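Local structure of polyketide synthase (3QIT) at residues T234-G239 against A260-L265; L125-L130 against G267-H272; P96-G101 against K119-I124. The protein probably releases the chain in curacin A biosynthesis through a thioesterase domain that forms a terminal alkene by decarboxylation and sulfate elimination. One frame throughout, in Å; residues are numbered along the deposited sequence.

Interaction 1 (T234-G239 against A260-L265); sequences TTLVYG and AKRVFL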
# COMPACT_ATOMS: atom_id res chain seq x y z
N THR B 234 3.82 14.26 25.60
CA THR B 234 4.00 12.83 25.33
C THR B 234 4.47 12.11 26.58
O THR B 234 5.24 12.67 27.34
CB THR B 234 5.00 12.61 24.17
OG1 THR B 234 4.49 13.23 22.99
CG2 THR B 234 5.22 11.10 23.89
N THR B 235 3.96 10.89 26.80
CA THR B 235 4.44 10.01 27.85
C THR B 235 4.86 8.68 27.23
O THR B 235 4.02 8.02 26.57
CB THR B 235 3.33 9.74 28.88
OG1 THR B 235 2.93 11.00 29.44
CG2 THR B 235 3.82 8.82 30.01
N LEU B 236 6.14 8.34 27.43
CA LEU B 236 6.67 7.03 27.05
C LEU B 236 6.48 6.05 28.20
O LEU B 236 7.00 6.27 29.31
CB LEU B 236 8.15 7.13 26.64
CG LEU B 236 8.46 7.98 25.41
CD1 LEU B 236 9.94 8.41 25.36
CD2 LEU B 236 8.05 7.22 24.11
N VAL B 237 5.75 4.97 27.95
CA VAL B 237 5.47 3.98 28.99
C VAL B 237 6.16 2.67 28.67
O VAL B 237 5.99 2.12 27.58
CB VAL B 237 3.96 3.76 29.15
CG1 VAL B 237 3.66 2.85 30.35
CG2 VAL B 237 3.23 5.10 29.24
N TYR B 238 6.94 2.15 29.62
CA TYR B 238 7.64 0.88 29.40
C TYR B 238 7.38 -0.12 30.50
O TYR B 238 7.11 0.26 31.64
CB TYR B 238 9.14 1.09 29.34
CG TYR B 238 9.60 2.14 28.38
CD1 TYR B 238 9.73 1.86 27.01
CD2 TYR B 238 9.96 3.40 28.83
CE1 TYR B 238 10.19 2.84 26.11
CE2 TYR B 238 10.41 4.39 27.94
CZ TYR B 238 10.53 4.10 26.58
OH TYR B 238 10.98 5.07 25.73
N GLY B 239 7.46 -1.40 30.15
CA GLY B 239 7.40 -2.47 31.13
C GLY B 239 8.79 -2.68 31.74
O GLY B 239 9.79 -2.79 31.02
N ALA B 260 9.50 14.34 26.26
CA ALA B 260 8.61 13.25 26.70
C ALA B 260 8.83 12.89 28.17
O ALA B 260 9.96 12.79 28.65
CB ALA B 260 8.78 12.01 25.83
N LYS B 261 7.72 12.68 28.87
CA LYS B 261 7.75 12.08 30.19
C LYS B 261 8.01 10.60 30.01
O LYS B 261 7.69 10.04 28.97
CB LYS B 261 6.41 12.29 30.87
CG LYS B 261 6.06 13.76 31.05
CD LYS B 261 4.62 13.88 31.45
CE LYS B 261 3.95 15.04 30.74
NZ LYS B 261 3.58 14.71 29.32
N ARG B 262 8.63 9.96 31.00
CA ARG B 262 8.96 8.53 30.89
C ARG B 262 8.54 7.80 32.13
O ARG B 262 8.78 8.27 33.25
CB ARG B 262 10.47 8.36 30.64
CG ARG B 262 10.91 8.97 29.30
CD ARG B 262 12.43 9.12 29.15
NE ARG B 262 13.18 8.16 29.94
CZ ARG B 262 13.94 8.46 30.99
NH1 ARG B 262 14.58 7.49 31.61
NH2 ARG B 262 14.09 9.72 31.41
N VAL B 263 7.91 6.64 31.95
CA VAL B 263 7.47 5.88 33.11
C VAL B 263 7.67 4.38 32.93
O VAL B 263 7.50 3.82 31.82
CB VAL B 263 6.03 6.28 33.56
CG1 VAL B 263 5.00 5.79 32.60
CG2 VAL B 263 5.73 5.79 35.00
N PHE B 264 8.05 3.72 34.02
CA PHE B 264 8.18 2.27 34.01
C PHE B 264 7.11 1.65 34.89
O PHE B 264 7.05 1.92 36.09
CB PHE B 264 9.59 1.85 34.44
CG PHE B 264 10.66 2.30 33.48
CD1 PHE B 264 11.18 3.60 33.53
CD2 PHE B 264 11.11 1.43 32.49
CE1 PHE B 264 12.16 4.01 32.62
CE2 PHE B 264 12.09 1.83 31.57
CZ PHE B 264 12.61 3.13 31.64
N LEU B 265 6.29 0.81 34.28
CA LEU B 265 5.23 0.12 34.98
C LEU B 265 5.70 -1.30 35.27
O LEU B 265 6.63 -1.80 34.62
CB LEU B 265 3.96 0.07 34.13
CG LEU B 265 3.22 1.39 33.83
CD1 LEU B 265 1.84 1.13 33.20
CD2 LEU B 265 3.11 2.25 35.10

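Interaction 2 (L125-L130 against G267-H272); sequences LVELPL and GGHNLH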
# COMPACT_ATOMS: atom_id res chain seq x y z
N LEU B 125 2.44 6.52 24.77
CA LEU B 125 3.08 5.52 23.91
C LEU B 125 3.51 4.34 24.75
O LEU B 125 4.47 4.44 25.51
CB LEU B 125 4.28 6.15 23.16
CG LEU B 125 3.85 7.37 22.34
CD1 LEU B 125 5.09 8.06 21.76
CD2 LEU B 125 2.87 6.96 21.23
N VAL B 126 2.77 3.24 24.66
CA VAL B 126 3.05 2.09 25.51
C VAL B 126 3.87 1.10 24.72
O VAL B 126 3.41 0.60 23.68
CB VAL B 126 1.75 1.41 26.01
CG1 VAL B 126 2.07 0.28 27.00
CG2 VAL B 126 0.88 2.45 26.71
N GLU B 127 5.10 0.87 25.18
CA GLU B 127 6.02 -0.08 24.53
C GLU B 127 6.26 0.26 23.06
O GLU B 127 6.03 -0.55 22.15
CB GLU B 127 5.54 -1.51 24.73
CG GLU B 127 5.76 -1.98 26.19
CD GLU B 127 7.18 -2.45 26.42
OE1 GLU B 127 7.60 -3.39 25.70
OE2 GLU B 127 7.89 -1.88 27.30
N LEU B 128 6.76 1.48 22.85
CA LEU B 128 7.07 1.97 21.52
C LEU B 128 8.28 1.25 20.98
O LEU B 128 9.32 1.23 21.62
CB LEU B 128 7.35 3.48 21.59
CG LEU B 128 7.69 4.12 20.24
CD1 LEU B 128 6.42 4.31 19.38
CD2 LEU B 128 8.44 5.45 20.47
N PRO B 129 8.15 0.61 19.80
CA PRO B 129 9.35 -0.03 19.21
C PRO B 129 10.20 0.97 18.43
O PRO B 129 9.77 2.09 18.15
CB PRO B 129 8.76 -1.11 18.29
CG PRO B 129 7.31 -0.73 18.06
CD PRO B 129 6.92 0.38 19.02
N LEU B 130 11.42 0.57 18.09
CA LEU B 130 12.21 1.33 17.15
C LEU B 130 12.58 0.35 16.04
O LEU B 130 12.86 -0.82 16.34
CB LEU B 130 13.49 1.87 17.80
CG LEU B 130 13.46 3.14 18.64
CD1 LEU B 130 14.90 3.55 19.01
CD2 LEU B 130 12.74 4.28 17.91
N GLY B 267 5.65 -4.81 34.77
CA GLY B 267 5.18 -5.81 33.82
C GLY B 267 6.09 -5.91 32.61
O GLY B 267 7.11 -5.22 32.52
N GLY B 268 5.71 -6.79 31.69
CA GLY B 268 6.49 -7.01 30.46
C GLY B 268 5.96 -6.18 29.29
O GLY B 268 5.54 -5.05 29.47
N HIS B 269 6.02 -6.75 28.08
CA HIS B 269 5.62 -6.03 26.89
C HIS B 269 4.13 -5.72 26.89
O HIS B 269 3.69 -4.66 26.41
CB HIS B 269 5.98 -6.86 25.65
CG HIS B 269 5.56 -6.22 24.36
ND1 HIS B 269 6.05 -4.99 23.95
CD2 HIS B 269 4.72 -6.64 23.39
CE1 HIS B 269 5.51 -4.68 22.78
NE2 HIS B 269 4.71 -5.66 22.42
N ASN B 270 3.35 -6.64 27.45
CA ASN B 270 1.90 -6.56 27.32
C ASN B 270 1.24 -5.84 28.48
O ASN B 270 0.43 -6.41 29.22
CB ASN B 270 1.36 -7.97 27.10
CG ASN B 270 1.75 -8.50 25.75
OD1 ASN B 270 1.48 -7.87 24.72
ND2 ASN B 270 2.42 -9.64 25.73
N LEU B 271 1.60 -4.57 28.63
CA LEU B 271 1.17 -3.77 29.77
C LEU B 271 -0.33 -3.52 29.83
O LEU B 271 -0.90 -3.32 30.91
CB LEU B 271 1.92 -2.43 29.79
CG LEU B 271 3.41 -2.45 30.15
CD1 LEU B 271 3.98 -1.03 30.06
CD2 LEU B 271 3.67 -3.04 31.54
N HIS B 272 -1.00 -3.54 28.68
CA HIS B 272 -2.45 -3.39 28.65
C HIS B 272 -3.15 -4.53 29.38
O HIS B 272 -4.31 -4.40 29.78
CB HIS B 272 -2.95 -3.25 27.20
CG HIS B 272 -2.61 -4.41 26.32
ND1 HIS B 272 -1.32 -4.88 26.19
CD2 HIS B 272 -3.38 -5.17 25.51
CE1 HIS B 272 -1.32 -5.90 25.34
NE2 HIS B 272 -2.55 -6.09 24.92

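Interaction 3 (P96-G101 against K119-I124); sequences PLLLVG and KIKELI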
# COMPACT_ATOMS: atom_id res chain seq x y z
N PRO B 96 -9.52 18.18 21.44
CA PRO B 96 -8.29 17.40 21.63
C PRO B 96 -8.49 16.21 22.57
O PRO B 96 -9.10 16.36 23.65
CB PRO B 96 -7.31 18.41 22.24
CG PRO B 96 -7.79 19.75 21.69
CD PRO B 96 -9.31 19.62 21.67
N LEU B 97 -8.00 15.04 22.16
CA LEU B 97 -8.30 13.80 22.87
C LEU B 97 -7.01 13.15 23.39
O LEU B 97 -5.90 13.57 23.05
CB LEU B 97 -9.09 12.83 21.98
CG LEU B 97 -8.61 12.53 20.55
CD1 LEU B 97 -7.33 11.69 20.52
CD2 LEU B 97 -9.69 11.81 19.79
N LEU B 98 -7.19 12.13 24.21
CA LEU B 98 -6.06 11.36 24.73
C LEU B 98 -5.84 10.21 23.77
O LEU B 98 -6.78 9.48 23.50
CB LEU B 98 -6.38 10.86 26.14
CG LEU B 98 -6.56 11.95 27.20
CD1 LEU B 98 -7.14 11.37 28.50
CD2 LEU B 98 -5.25 12.72 27.46
N LEU B 99 -4.63 10.09 23.22
CA LEU B 99 -4.32 9.05 22.24
C LEU B 99 -3.34 8.07 22.87
O LEU B 99 -2.26 8.48 23.29
CB LEU B 99 -3.72 9.66 20.98
CG LEU B 99 -3.33 8.68 19.85
CD1 LEU B 99 -4.51 7.83 19.39
CD2 LEU B 99 -2.76 9.50 18.69
N VAL B 100 -3.70 6.79 22.89
CA VAL B 100 -2.90 5.76 23.56
C VAL B 100 -2.64 4.67 22.51
O VAL B 100 -3.56 4.29 21.77
CB VAL B 100 -3.67 5.13 24.72
CG1 VAL B 100 -2.75 4.15 25.49
CG2 VAL B 100 -4.20 6.24 25.65
N GLY B 101 -1.42 4.17 22.44
CA GLY B 101 -1.13 3.09 21.47
C GLY B 101 -0.21 2.10 22.11
O GLY B 101 0.60 2.48 22.96
N LYS B 119 -5.18 17.86 17.30
CA LYS B 119 -6.22 16.95 17.74
C LYS B 119 -5.87 16.17 19.01
O LYS B 119 -6.73 15.48 19.57
CB LYS B 119 -6.62 16.01 16.59
CG LYS B 119 -7.27 16.80 15.43
CD LYS B 119 -7.68 15.92 14.27
CE LYS B 119 -8.13 16.75 13.06
NZ LYS B 119 -9.34 17.58 13.35
N ILE B 120 -4.64 16.28 19.47
CA ILE B 120 -4.13 15.36 20.50
C ILE B 120 -3.75 16.12 21.76
O ILE B 120 -2.80 16.92 21.75
CB ILE B 120 -2.89 14.54 20.04
CG1 ILE B 120 -3.08 13.87 18.65
CG2 ILE B 120 -2.49 13.50 21.11
CD1 ILE B 120 -4.34 13.01 18.47
N LYS B 121 -4.48 15.88 22.85
CA LYS B 121 -4.19 16.53 24.13
C LYS B 121 -2.92 15.95 24.76
O LYS B 121 -2.04 16.69 25.23
CB LYS B 121 -5.39 16.37 25.08
CG LYS B 121 -5.20 16.88 26.51
CD LYS B 121 -6.40 16.45 27.36
CE LYS B 121 -6.63 17.36 28.57
NZ LYS B 121 -5.55 17.26 29.57
N GLU B 122 -2.84 14.62 24.78
CA GLU B 122 -1.66 13.90 25.29
C GLU B 122 -1.49 12.62 24.49
O GLU B 122 -2.46 11.96 24.17
CB GLU B 122 -1.81 13.55 26.78
CG GLU B 122 -0.62 12.74 27.39
CD GLU B 122 0.50 13.61 27.95
OE1 GLU B 122 0.23 14.78 28.29
OE2 GLU B 122 1.65 13.13 28.09
N LEU B 123 -0.23 12.30 24.20
CA LEU B 123 0.13 11.10 23.46
C LEU B 123 0.77 10.13 24.43
O LEU B 123 1.80 10.45 25.03
CB LEU B 123 1.12 11.47 22.37
CG LEU B 123 1.62 10.38 21.44
CD1 LEU B 123 0.47 9.75 20.59
CD2 LEU B 123 2.76 10.93 20.53
N ILE B 124 0.17 8.95 24.58
CA ILE B 124 0.64 7.95 25.55
C ILE B 124 1.12 6.75 24.74
O ILE B 124 0.32 6.06 24.09
CB ILE B 124 -0.47 7.55 26.55
CG1 ILE B 124 -0.89 8.80 27.34
CG2 ILE B 124 0.05 6.47 27.52
CD1 ILE B 124 -2.27 8.78 27.85

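Interaction 1 (T234-G239 against A260-L265)
Y238 and F264, neighbours on two adjacent strands, lay their rings beside each other on the face they share with L236 and R262. The planes are 30° apart and slid past each other, centroids 5.3 Å apart, with Y238 CD2 over one face of the F264 ring and Y238 CB 3.7 Å from F264 CD2. A tyrosine suits because its ring packs on apolar neighbours while its hydroxyl bonds to Q253. L236, buried on the same face, needs an apolar branch: its CD1 rests 3.8 Å from A260 CB and reaches toward the aliphatic start of R262. On the other face K261, exposed on the outermost strand, has a chain long enough to bring its charge to the buried E122 in a salt bridge. Bends at chi3 (-139°) and chi4 (78°) curl NZ back for a weak 3.3 Å bond to T234 O, while T235 OG1 grips the same acid. Further along this face V237 CG2 meets V263 CG1 at 3.9 Å. Backbone bonds alternate between the strands, as in L236 N to K261 O at 2.8 Å. With helix 247-256 joining the strands, this is a beta-alpha-beta crossover at the last parallel pair of an alpha/beta hydrolase sheet.

Interaction 2 (L125-L130 against G267-H272)
The polar half of the contact is one hydrogen bond, from H269 ND1 to E127 OE1, 2.8 Å long and nearly straight at 165°. The oxygen lies in the imidazole plane, at the ring edge, and accepts through its anti lone pair; the carboxylate is turned 75° from the ring. Holding CG of H269 anti to the backbone N (chi1 178°) swings the ring over to the acid. The chi2 bend of E127 turns its carboxylate to the ring, while its CG lies 3.4 Å from H269 O; S242 OG on OE1 and the backbone N of G239 on OE2 are two further grips. Thus fixed, E127 can set the rotation of the imidazole. Since H269 touches S103, the arrangement is consistent with a Ser-His-Glu triad.

The apolar half is a single pair: V126 CG1 touches L271 CD1 at 3.8 Å and L271 CB at 3.9 Å, two branched side chains suited to a buried spot. E127 stands past the end of strand 120-126, whose V126 bonds to the neighbouring strand 97-102, while L271 opens helix 271-274 and packs on V237 of strand 234-239. The loop carrying H269 is thus tied to the C-terminal ends of the central strands.

Interaction 3 (P96-G101 against K119-I124)
V100 and I124 run alongside each other on one face, with V100 CG2 3.9 Å from I124 CD1. On the opposite face of the sheet L99 and L123 do likewise, L99 CD2 3.8 Å from L123 CD1. I120 joins that layer: its CD1 is 3.9 Å from L99 CD2 and equally far from L97 CD1. L97 takes a less common torsion to get there, with CG between the backbone N and the carbonyl carbon (chi1 49°). On the face of V100, L98 CD2 comes within 3.6 Å of E122 CB and also meets the aliphatic part of K121.

Backbone bonds set this register. I124 N to L99 O is 2.8 Å and L99 N to E122 O is 3.0 Å; nearer the start, K121 N bonds to L97 O. Between them K121 is an extra residue, a beta bulge, and the buried E122 N is left without a partner. The bend at chi2 of E122 leads its carboxylate away from L98 to T235 and K261. G101 N bonds to I124 O (3.1 Å) where the strand enters the probable nucleophile elbow of G101, S103 and G105.

Outside this shell, helix 104-115 joins the strands as a beta-alpha-beta crossover and covers L99 and L123 through A109, while I283 of helix 276-284 packs on L98, V100 and I124. With an alanine here in place of V100, both methyls would go, and the end of I124 is likely to be left with a gap beside it and freer to turn.

Branched aliphatic side chains make the contact largely hydrophobic, main-chain bonds supply direction, and the one acid keeps its charge turned toward polar partners.

Interactions 1 and 3 pair strands of the mixed central sheet, where 97-102, 120-126, 234-239 and 261-265 stand side by side in that order, and interaction 2 joins one of them to the loop before helix 271-274. Interaction 3 comes first along the chain, and interaction 2 takes up strand 120-126 where it leaves off. The chain then passes through both strands of interaction 1 before 267-272 closes interaction 2. Centres of interactions 1 and 2 are about 9 Å apart, 1 and 3 about 14 Å, 2 and 3 about 17 Å. V237 N to L125 O and V126 N to G101 O probably bond neighbouring strands. The crossover units thus bring the serine, acid and histidine of the probable triad together beyond the C-terminal ends of these strands.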